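Local coordinates for glycinin A3B4 subunit (PDB 2D5F), which probably serves as a seed storage globulin of soybean, a two-cupin 11S subunit that assembles into hexamers, at residues 24-29 / 232-237; 49-54 / 140-145; 55-60 / 238-243. All coordinates share one frame; numbering follows the deposited sequence.

Contact 1. Residues 24-29 / 232-237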
loop_
_atom_site.group_PDB
_atom_site.type_symbol
_atom_site.label_atom_id
_atom_site.label_comp_id
_atom_site.label_asym_id
_atom_site.label_seq_id
_atom_site.Cartn_x
_atom_site.Cartn_y
_atom_site.Cartn_z
ATOM N N GLU B 24 27.816 -0.910 35.983
ATOM C CA GLU B 24 27.169 -1.376 37.201
ATOM C C GLU B 24 26.379 -0.244 37.846
ATOM O O GLU B 24 26.931 0.808 38.161
ATOM C CB GLU B 24 28.221 -1.916 38.174
ATOM C CG GLU B 24 28.796 -3.260 37.752
ATOM C CD GLU B 24 30.005 -3.659 38.569
ATOM O OE1 GLU B 24 29.987 -3.423 39.795
ATOM O OE2 GLU B 24 30.969 -4.213 37.991
ATOM N N SER B 25 25.081 -0.463 38.027
ATOM C CA SER B 25 24.202 0.537 38.628
ATOM C C SER B 25 23.635 0.029 39.942
ATOM O O SER B 25 23.768 -1.143 40.284
ATOM C CB SER B 25 23.025 0.860 37.695
ATOM O OG SER B 25 23.474 1.336 36.444
ATOM N N GLU B 26 22.977 0.921 40.665
ATOM C CA GLU B 26 22.374 0.558 41.933
ATOM C C GLU B 26 21.426 -0.627 41.801
ATOM O O GLU B 26 21.540 -1.608 42.536
ATOM C CB GLU B 26 21.608 1.749 42.500
ATOM C CG GLU B 26 20.685 1.392 43.647
ATOM C CD GLU B 26 19.893 2.583 44.129
ATOM O OE1 GLU B 26 20.383 3.308 45.016
ATOM O OE2 GLU B 26 18.783 2.807 43.607
ATOM N N GLY B 27 20.492 -0.530 40.856
ATOM C CA GLY B 27 19.511 -1.584 40.682
ATOM C C GLY B 27 19.734 -2.593 39.575
ATOM O O GLY B 27 18.864 -3.430 39.327
ATOM N N GLY B 28 20.883 -2.534 38.912
ATOM C CA GLY B 28 21.132 -3.481 37.843
ATOM C C GLY B 28 22.481 -3.397 37.159
ATOM O O GLY B 28 23.424 -2.780 37.659
ATOM N N LEU B 29 22.552 -4.024 35.989
ATOM C CA LEU B 29 23.770 -4.079 35.202
ATOM C C LEU B 29 23.464 -3.957 33.710
ATOM O O LEU B 29 22.438 -4.448 33.229
ATOM C CB LEU B 29 24.467 -5.417 35.464
ATOM C CG LEU B 29 25.759 -5.733 34.716
ATOM C CD1 LEU B 29 26.865 -4.790 35.185
ATOM C CD2 LEU B 29 26.149 -7.180 34.967
ATOM N N ASP B 232 22.221 12.850 41.900
ATOM C CA ASP B 232 21.921 11.438 41.706
ATOM C C ASP B 232 23.165 10.630 41.361
ATOM O O ASP B 232 23.855 10.932 40.388
ATOM C CB ASP B 232 20.895 11.286 40.585
ATOM C CG ASP B 232 20.226 9.941 40.593
ATOM O OD1 ASP B 232 20.858 8.973 41.061
ATOM O OD2 ASP B 232 19.071 9.856 40.124
ATOM N N GLU B 233 23.439 9.591 42.145
ATOM C CA GLU B 233 24.604 8.743 41.915
ATOM C C GLU B 233 24.208 7.287 41.693
ATOM O O GLU B 233 25.051 6.396 41.731
ATOM C CB GLU B 233 25.559 8.832 43.113
ATOM C CG GLU B 233 25.933 10.255 43.505
ATOM C CD GLU B 233 26.694 10.994 42.414
ATOM O OE1 GLU B 233 26.840 12.231 42.521
ATOM O OE2 GLU B 233 27.156 10.344 41.450
ATOM N N ARG B 234 22.923 7.050 41.452
ATOM C CA ARG B 234 22.419 5.696 41.246
ATOM C C ARG B 234 22.658 5.146 39.837
ATOM O O ARG B 234 22.682 3.929 39.633
ATOM C CB ARG B 234 20.921 5.657 41.553
ATOM C CG ARG B 234 20.550 6.093 42.964
ATOM C CD ARG B 234 19.042 6.201 43.104
ATOM N NE ARG B 234 18.504 7.225 42.212
ATOM C CZ ARG B 234 17.218 7.347 41.901
ATOM N NH1 ARG B 234 16.326 6.505 42.411
ATOM N NH2 ARG B 234 16.824 8.306 41.069
ATOM N N LYS B 235 22.840 6.051 38.878
ATOM C CA LYS B 235 23.049 5.700 37.472
ATOM C C LYS B 235 21.719 5.302 36.819
ATOM O O LYS B 235 20.669 5.418 37.454
ATOM C CB LYS B 235 24.109 4.597 37.333
ATOM C CG LYS B 235 25.479 5.045 37.868
ATOM C CD LYS B 235 26.573 4.008 37.655
ATOM C CE LYS B 235 27.826 4.355 38.458
ATOM N NZ LYS B 235 28.317 5.742 38.193
ATOM N N GLN B 236 21.771 4.837 35.568
ATOM C CA GLN B 236 20.572 4.494 34.784
ATOM C C GLN B 236 19.590 3.410 35.246
ATOM O O GLN B 236 18.466 3.340 34.742
ATOM C CB GLN B 236 20.975 4.206 33.332
ATOM C CG GLN B 236 22.109 3.225 33.187
ATOM C CD GLN B 236 23.432 3.914 32.917
ATOM O OE1 GLN B 236 23.916 3.931 31.783
ATOM N NE2 GLN B 236 24.018 4.498 33.956
ATOM N N ILE B 237 20.006 2.543 36.159
ATOM C CA ILE B 237 19.103 1.518 36.672
ATOM C C ILE B 237 19.106 1.673 38.188
ATOM O O ILE B 237 20.136 1.494 38.842
ATOM C CB ILE B 237 19.551 0.088 36.303
ATOM C CG1 ILE B 237 19.541 -0.092 34.782
ATOM C CG2 ILE B 237 18.605 -0.928 36.932
ATOM C CD1 ILE B 237 19.903 -1.495 34.327
HETATM O O HOH W 1 16.783 4.280 44.389
#
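E26 and R234 lie against each other where the tip of a beta hairpin, joining strands 21-24 and 28-32 at the border of the N-terminal cupin sheet, meets the loop that runs into strand 237-239. The E26 chain leaves its backbone with CG anti to N (chi1 167°) and stays extended, which lays the carboxylate across the aliphatic part of R234: E26 OE2 is 3.4 Å from R234 CD, and OE1 approaches R234 CG. The carboxylate and guanidinium planes stand 75° apart and form no direct salt bridge; one water links them, donating a hydrogen bond to E26 OE2 and accepting one from R234 NH1. E26 OE2 also takes the backbone N-H of T239. R234, bent at chi3, instead turns NE and NH2 side-on to D232, one nitrogen to each carboxylate oxygen. D232 OD1 additionally receives R234 N in an Asx turn, and R234 NH2 reaches on to N469 O of the second subunit, tying the loop to a neighbour.

Two backbone bonds fix the hairpin tip. E26 N points almost straight at R234 O (3.2 Å), while G27 N meets I237 O at 2.9 Å from well above the carbonyl plane. I237 is the chief apolar contact: its CG2 rests on the G27-G28 peptide, 3.4 Å from G28 N, and its CB sits beside S25 CB. K235 runs alongside E24, its CD 3.3 Å from E24 O, before the amine continues to a salt bridge with D170. S25 OG, beside its own backbone N, is directed at K235 CB, 3.4 Å away, and has no polar partner in the model.

Contact 2. Residues 49-54 / 140-145. With CO3 (carbonate ion), chain E.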
loop_
_atom_site.group_PDB
_atom_site.type_symbol
_atom_site.label_atom_id
_atom_site.label_comp_id
_atom_site.label_asym_id
_atom_site.label_seq_id
_atom_site.Cartn_x
_atom_site.Cartn_y
_atom_site.Cartn_z
ATOM N N LYS B 49 23.104 -6.249 26.787
ATOM C CA LYS B 49 22.481 -7.169 27.738
ATOM C C LYS B 49 22.152 -6.382 29.001
ATOM O O LYS B 49 23.035 -5.797 29.617
ATOM C CB LYS B 49 23.439 -8.307 28.070
ATOM C CG LYS B 49 22.878 -9.338 29.025
ATOM C CD LYS B 49 23.891 -10.453 29.243
ATOM C CE LYS B 49 23.387 -11.476 30.245
ATOM N NZ LYS B 49 24.432 -12.501 30.547
ATOM N N ARG B 50 20.881 -6.364 29.383
ATOM C CA ARG B 50 20.470 -5.610 30.562
ATOM C C ARG B 50 19.946 -6.490 31.677
ATOM O O ARG B 50 19.204 -7.446 31.441
ATOM C CB ARG B 50 19.407 -4.577 30.181
ATOM C CG ARG B 50 19.958 -3.424 29.358
ATOM C CD ARG B 50 18.873 -2.723 28.550
ATOM N NE ARG B 50 19.441 -2.129 27.344
ATOM C CZ ARG B 50 18.748 -1.827 26.252
ATOM N NH1 ARG B 50 19.365 -1.292 25.209
ATOM N NH2 ARG B 50 17.445 -2.059 26.202
ATOM N N THR B 51 20.346 -6.163 32.899
ATOM C CA THR B 51 19.904 -6.918 34.056
ATOM C C THR B 51 19.259 -5.988 35.062
ATOM O O THR B 51 19.858 -5.005 35.489
ATOM C CB THR B 51 21.073 -7.654 34.738
ATOM O OG1 THR B 51 21.634 -8.603 33.824
ATOM C CG2 THR B 51 20.582 -8.395 35.978
ATOM N N LEU B 52 18.015 -6.289 35.409
ATOM C CA LEU B 52 17.290 -5.501 36.388
ATOM C C LEU B 52 17.197 -6.378 37.619
ATOM O O LEU B 52 16.586 -7.443 37.585
ATOM C CB LEU B 52 15.875 -5.172 35.900
ATOM C CG LEU B 52 15.661 -4.121 34.807
ATOM C CD1 LEU B 52 16.526 -4.422 33.596
ATOM C CD2 LEU B 52 14.183 -4.102 34.430
ATOM N N ASN B 53 17.825 -5.944 38.700
ATOM C CA ASN B 53 17.772 -6.704 39.935
ATOM C C ASN B 53 16.394 -6.515 40.561
ATOM O O ASN B 53 15.560 -5.778 40.030
ATOM C CB ASN B 53 18.878 -6.229 40.876
ATOM C CG ASN B 53 20.259 -6.654 40.406
ATOM O OD1 ASN B 53 21.258 -5.994 40.689
ATOM N ND2 ASN B 53 20.321 -7.772 39.695
ATOM N N ARG B 54 16.156 -7.197 41.677
ATOM C CA ARG B 54 14.882 -7.112 42.385
ATOM C C ARG B 54 14.511 -5.643 42.584
ATOM O O ARG B 54 15.336 -4.838 43.027
ATOM C CB ARG B 54 14.994 -7.827 43.734
ATOM C CG ARG B 54 13.672 -8.098 44.428
ATOM C CD ARG B 54 13.842 -9.198 45.465
ATOM N NE ARG B 54 12.605 -9.492 46.184
ATOM C CZ ARG B 54 12.005 -8.647 47.015
ATOM N NH1 ARG B 54 12.524 -7.446 47.237
ATOM N NH2 ARG B 54 10.888 -9.005 47.632
ATOM N N PRO B 140 16.271 -11.696 39.161
ATOM C CA PRO B 140 16.576 -10.562 38.290
ATOM C C PRO B 140 16.077 -10.757 36.866
ATOM O O PRO B 140 15.964 -11.880 36.382
ATOM C CB PRO B 140 18.098 -10.472 38.370
ATOM C CG PRO B 140 18.501 -11.902 38.553
ATOM C CD PRO B 140 17.500 -12.397 39.568
ATOM N N VAL B 141 15.751 -9.654 36.206
ATOM C CA VAL B 141 15.302 -9.725 34.828
ATOM C C VAL B 141 16.536 -9.581 33.958
ATOM O O VAL B 141 17.332 -8.658 34.148
ATOM C CB VAL B 141 14.319 -8.590 34.477
ATOM C CG1 VAL B 141 14.173 -8.477 32.960
ATOM C CG2 VAL B 141 12.961 -8.860 35.123
ATOM N N VAL B 142 16.706 -10.511 33.027
ATOM C CA VAL B 142 17.829 -10.463 32.104
ATOM C C VAL B 142 17.268 -10.379 30.682
ATOM O O VAL B 142 16.484 -11.231 30.259
ATOM C CB VAL B 142 18.724 -11.712 32.237
ATOM C CG1 VAL B 142 19.862 -11.637 31.238
ATOM C CG2 VAL B 142 19.273 -11.810 33.668
ATOM N N ALA B 143 17.660 -9.336 29.956
ATOM C CA ALA B 143 17.182 -9.145 28.593
ATOM C C ALA B 143 18.327 -8.835 27.637
ATOM O O ALA B 143 19.307 -8.183 28.011
ATOM C CB ALA B 143 16.154 -8.022 28.562
ATOM N N ILE B 144 18.204 -9.318 26.404
ATOM C CA ILE B 144 19.221 -9.078 25.385
ATOM C C ILE B 144 18.605 -8.232 24.279
ATOM O O ILE B 144 17.655 -8.649 23.616
ATOM C CB ILE B 144 19.766 -10.402 24.784
ATOM C CG1 ILE B 144 20.769 -11.052 25.751
ATOM C CG2 ILE B 144 20.477 -10.125 23.467
ATOM C CD1 ILE B 144 20.167 -11.533 27.045
ATOM N N SER B 145 19.166 -7.047 24.078
ATOM C CA SER B 145 18.646 -6.133 23.083
ATOM C C SER B 145 19.468 -5.990 21.812
ATOM O O SER B 145 20.671 -5.755 21.855
ATOM C CB SER B 145 18.458 -4.748 23.706
ATOM O OG SER B 145 18.019 -3.825 22.727
HETATM C C CO3 E . 15.481 -2.923 29.332
HETATM O O1 CO3 E . 15.151 -2.226 30.343
HETATM O O2 CO3 E . 15.911 -2.334 28.280
HETATM O O3 CO3 E . 15.378 -4.208 29.380
#
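R50 and A143 belong to an antiparallel strand pairing, 49-52 with 141-145, in the interior of the seven-stranded sheet of the N-terminal cupin barrel. The two strand axes approach to 4.7 Å and run at 165° to one another. R50 with A143 and L52 with V141 are hydrogen-bonded pairs, each closed by two N-H...O bonds; R50 N reaches A143 O at 2.8 Å and V141 N reaches L52 O at 2.7 Å. Between them T51 and V142 form a non-hydrogen-bonded pair, where T51 CA comes to 3.1 Å from V141 O in a CA-H...O contact.

The side chains divide between the two faces. On the one bearing K49, T51, V142 and I144, the fully extended K49 chain slants across its neighbours, with CE 3.7 Å from V142 CG1, and T51 and V142 lie side by side. The face bearing R50, L52, V141 and A143 looks into the carbonate pocket. Here L52 CB packs on V141 CB, and A143 CB borders the ion.

R50, its chain extended from CG to NE, carries the guanidinium past S145, whose CB lies over one face of the group. At the edge, in the plane, NH2 donates to carbonate O2 at 2.6 Å, with an angle of 150° at the hydrogen. Y131, T133 and H58 also hydrogen-bond the ion. Q67 binds both R50 NH1 and S145 OG and so probably helps fix the rotation of the guanidinium. A positive group held at this barrel strand is consistent with a pocket that can accept an anion, although the carbonate itself probably came from the crystallisation liquor.

Contact 3. Residues 55-60 / 238-243. With CO3 (carbonate ion), chain E.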
loop_
_atom_site.group_PDB
_atom_site.type_symbol
_atom_site.label_atom_id
_atom_site.label_comp_id
_atom_site.label_asym_id
_atom_site.label_seq_id
_atom_site.Cartn_x
_atom_site.Cartn_y
_atom_site.Cartn_z
ATOM N N ASN B 55 13.271 -5.300 42.245
ATOM C CA ASN B 55 12.782 -3.929 42.365
ATOM C C ASN B 55 13.570 -2.975 41.467
ATOM O O ASN B 55 13.546 -1.760 41.669
ATOM C CB ASN B 55 12.877 -3.441 43.817
ATOM C CG ASN B 55 11.829 -4.067 44.726
ATOM O OD1 ASN B 55 11.693 -3.672 45.882
ATOM N ND2 ASN B 55 11.091 -5.045 44.212
ATOM N N GLY B 56 14.263 -3.527 40.475
ATOM C CA GLY B 56 15.052 -2.698 39.579
ATOM C C GLY B 56 14.227 -1.923 38.565
ATOM O O GLY B 56 13.335 -2.478 37.927
ATOM N N LEU B 57 14.533 -0.636 38.421
ATOM C CA LEU B 57 13.830 0.232 37.488
ATOM C C LEU B 57 14.800 0.879 36.506
ATOM O O LEU B 57 15.696 1.627 36.895
ATOM C CB LEU B 57 13.069 1.323 38.246
ATOM C CG LEU B 57 12.474 2.479 37.430
ATOM C CD1 LEU B 57 11.320 1.992 36.562
ATOM C CD2 LEU B 57 11.978 3.562 38.379
ATOM N N HIS B 58 14.620 0.578 35.226
ATOM C CA HIS B 58 15.464 1.153 34.192
ATOM C C HIS B 58 14.839 2.500 33.844
ATOM O O HIS B 58 13.749 2.557 33.278
ATOM C CB HIS B 58 15.489 0.233 32.969
ATOM C CG HIS B 58 16.435 0.674 31.898
ATOM N ND1 HIS B 58 16.515 0.047 30.674
ATOM C CD2 HIS B 58 17.356 1.667 31.872
ATOM C CE1 HIS B 58 17.443 0.635 29.942
ATOM N NE2 HIS B 58 17.970 1.621 30.647
ATOM N N LEU B 59 15.530 3.579 34.194
ATOM C CA LEU B 59 15.034 4.930 33.949
ATOM C C LEU B 59 14.681 5.193 32.485
ATOM O O LEU B 59 15.356 4.721 31.567
ATOM C CB LEU B 59 16.052 5.960 34.443
ATOM C CG LEU B 59 16.440 5.813 35.925
ATOM C CD1 LEU B 59 17.362 6.955 36.332
ATOM C CD2 LEU B 59 15.187 5.808 36.792
ATOM N N PRO B 60 13.614 5.968 32.254
ATOM C CA PRO B 60 13.157 6.294 30.894
ATOM C C PRO B 60 14.213 6.845 29.941
ATOM O O PRO B 60 14.977 7.750 30.285
ATOM C CB PRO B 60 12.006 7.277 31.138
ATOM C CG PRO B 60 12.362 7.909 32.454
ATOM C CD PRO B 60 12.863 6.736 33.264
ATOM N N VAL B 238 17.953 2.025 38.735
ATOM C CA VAL B 238 17.833 2.242 40.165
ATOM C C VAL B 238 16.997 1.185 40.878
ATOM O O VAL B 238 16.244 0.434 40.250
ATOM C CB VAL B 238 17.205 3.613 40.438
ATOM C CG1 VAL B 238 17.976 4.688 39.681
ATOM C CG2 VAL B 238 15.737 3.604 40.027
ATOM N N THR B 239 17.140 1.135 42.200
ATOM C CA THR B 239 16.379 0.201 43.011
ATOM C C THR B 239 15.236 0.985 43.644
ATOM O O THR B 239 15.460 2.016 44.280
ATOM C CB THR B 239 17.237 -0.409 44.133
ATOM O OG1 THR B 239 18.311 -1.163 43.558
ATOM C CG2 THR B 239 16.390 -1.318 45.008
ATOM N N VAL B 240 14.012 0.501 43.453
ATOM C CA VAL B 240 12.842 1.159 44.014
ATOM C C VAL B 240 12.572 0.539 45.382
ATOM O O VAL B 240 12.060 -0.581 45.479
ATOM C CB VAL B 240 11.598 0.976 43.111
ATOM C CG1 VAL B 240 10.409 1.733 43.697
ATOM C CG2 VAL B 240 11.901 1.473 41.705
ATOM N N GLU B 241 12.934 1.267 46.434
ATOM C CA GLU B 241 12.743 0.780 47.792
ATOM C C GLU B 241 11.259 0.718 48.110
ATOM O O GLU B 241 10.535 1.699 47.937
ATOM C CB GLU B 241 13.445 1.697 48.795
ATOM C CG GLU B 241 13.672 1.051 50.155
ATOM C CD GLU B 241 14.114 2.044 51.213
ATOM O OE1 GLU B 241 15.070 2.810 50.956
ATOM O OE2 GLU B 241 13.506 2.053 52.308
ATOM N N GLY B 242 10.814 -0.446 48.572
ATOM C CA GLY B 242 9.415 -0.624 48.908
ATOM C C GLY B 242 8.601 -1.128 47.731
ATOM O O GLY B 242 7.403 -1.400 47.863
ATOM N N GLY B 243 9.253 -1.258 46.577
ATOM C CA GLY B 243 8.569 -1.730 45.387
ATOM C C GLY B 243 7.831 -0.607 44.688
ATOM O O GLY B 243 7.444 0.378 45.318
HETATM C C CO3 E . 15.481 -2.923 29.332
HETATM O O1 CO3 E . 15.151 -2.226 30.343
HETATM O O2 CO3 E . 15.911 -2.334 28.280
HETATM O O3 CO3 E . 15.378 -4.208 29.380
#
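V238 holds CG2 between its backbone N and carbonyl carbon (chi1 -52°), which sets that methyl 3.9 Å from L57 CB, while L57, with CG anti to N (chi1 169°), brings CD2 to 3.9 Å from V240 CG2. L57 and V238 lie side by side and form a hydrogen-bonded antiparallel pair where strand 56-62 of the cupin barrel receives strand 237-239. L57 N points nearly straight at V238 O (2.7 Å), and V238 N returns to L57 O. G56 and T239 make the adjoining non-hydrogen-bonded pair.

Beyond the strand, V240 N donates to N55 O at 2.9 Å with an almost linear bond, prolonging the pairing by one residue before 240-243 folds into a type II beta turn. That turn is closed by G243 N to V240 O. N55 sets its side chain against the turn, with CB 3.4 Å from V240 O. V240 CG2 also reaches back over the strand to L57 CB, 3.7 Å away. L59, meeting V238 at about a right angle, places CD2 4.0 Å from V238 CG2, so V238 CG2 touches both leucines. N469 of the second subunit packs on L57 and V240, and S470 of that subunit on L59, covering these apolar side chains.

H58 points away from 238-243, between these leucines in sequence but into the barrel. Its ND1 donates to carbonate O1 at 2.7 Å, the ion lying at the edge of the ring and in its plane, while NE2 is hydrogen-bonded to Y164 OH. The alternation is consistent with a division of roles along the strand: L57 and L59 pack on 238-240 and the second subunit, while the imidazole, held at both nitrogens, lends an N-H to the anion pocket.

Overall arrangement
The three contacts cluster on one side of the chain's centre in the N-terminal cupin domain, with centres 13 Å (contacts 1 and 2), 9 Å (1 and 3) and 12 Å (2 and 3) apart. Contact 2 is nested inside the loop closed by contact 1, whereas contact 3 crosses both, since 55-60 directly follows 49-54 and 238-243 directly follows 232-237. Strands 28-32 and 46-52 are sheet neighbours, joining contacts 1 and 2 through backbone bonds; strand 56-62 belongs to the other sheet. Contacts 2 and 3 thus bring R50 and H58 to one carbonate from two sheets, while contacts 1 and 3 both meet the second subunit, placing this region at the interface.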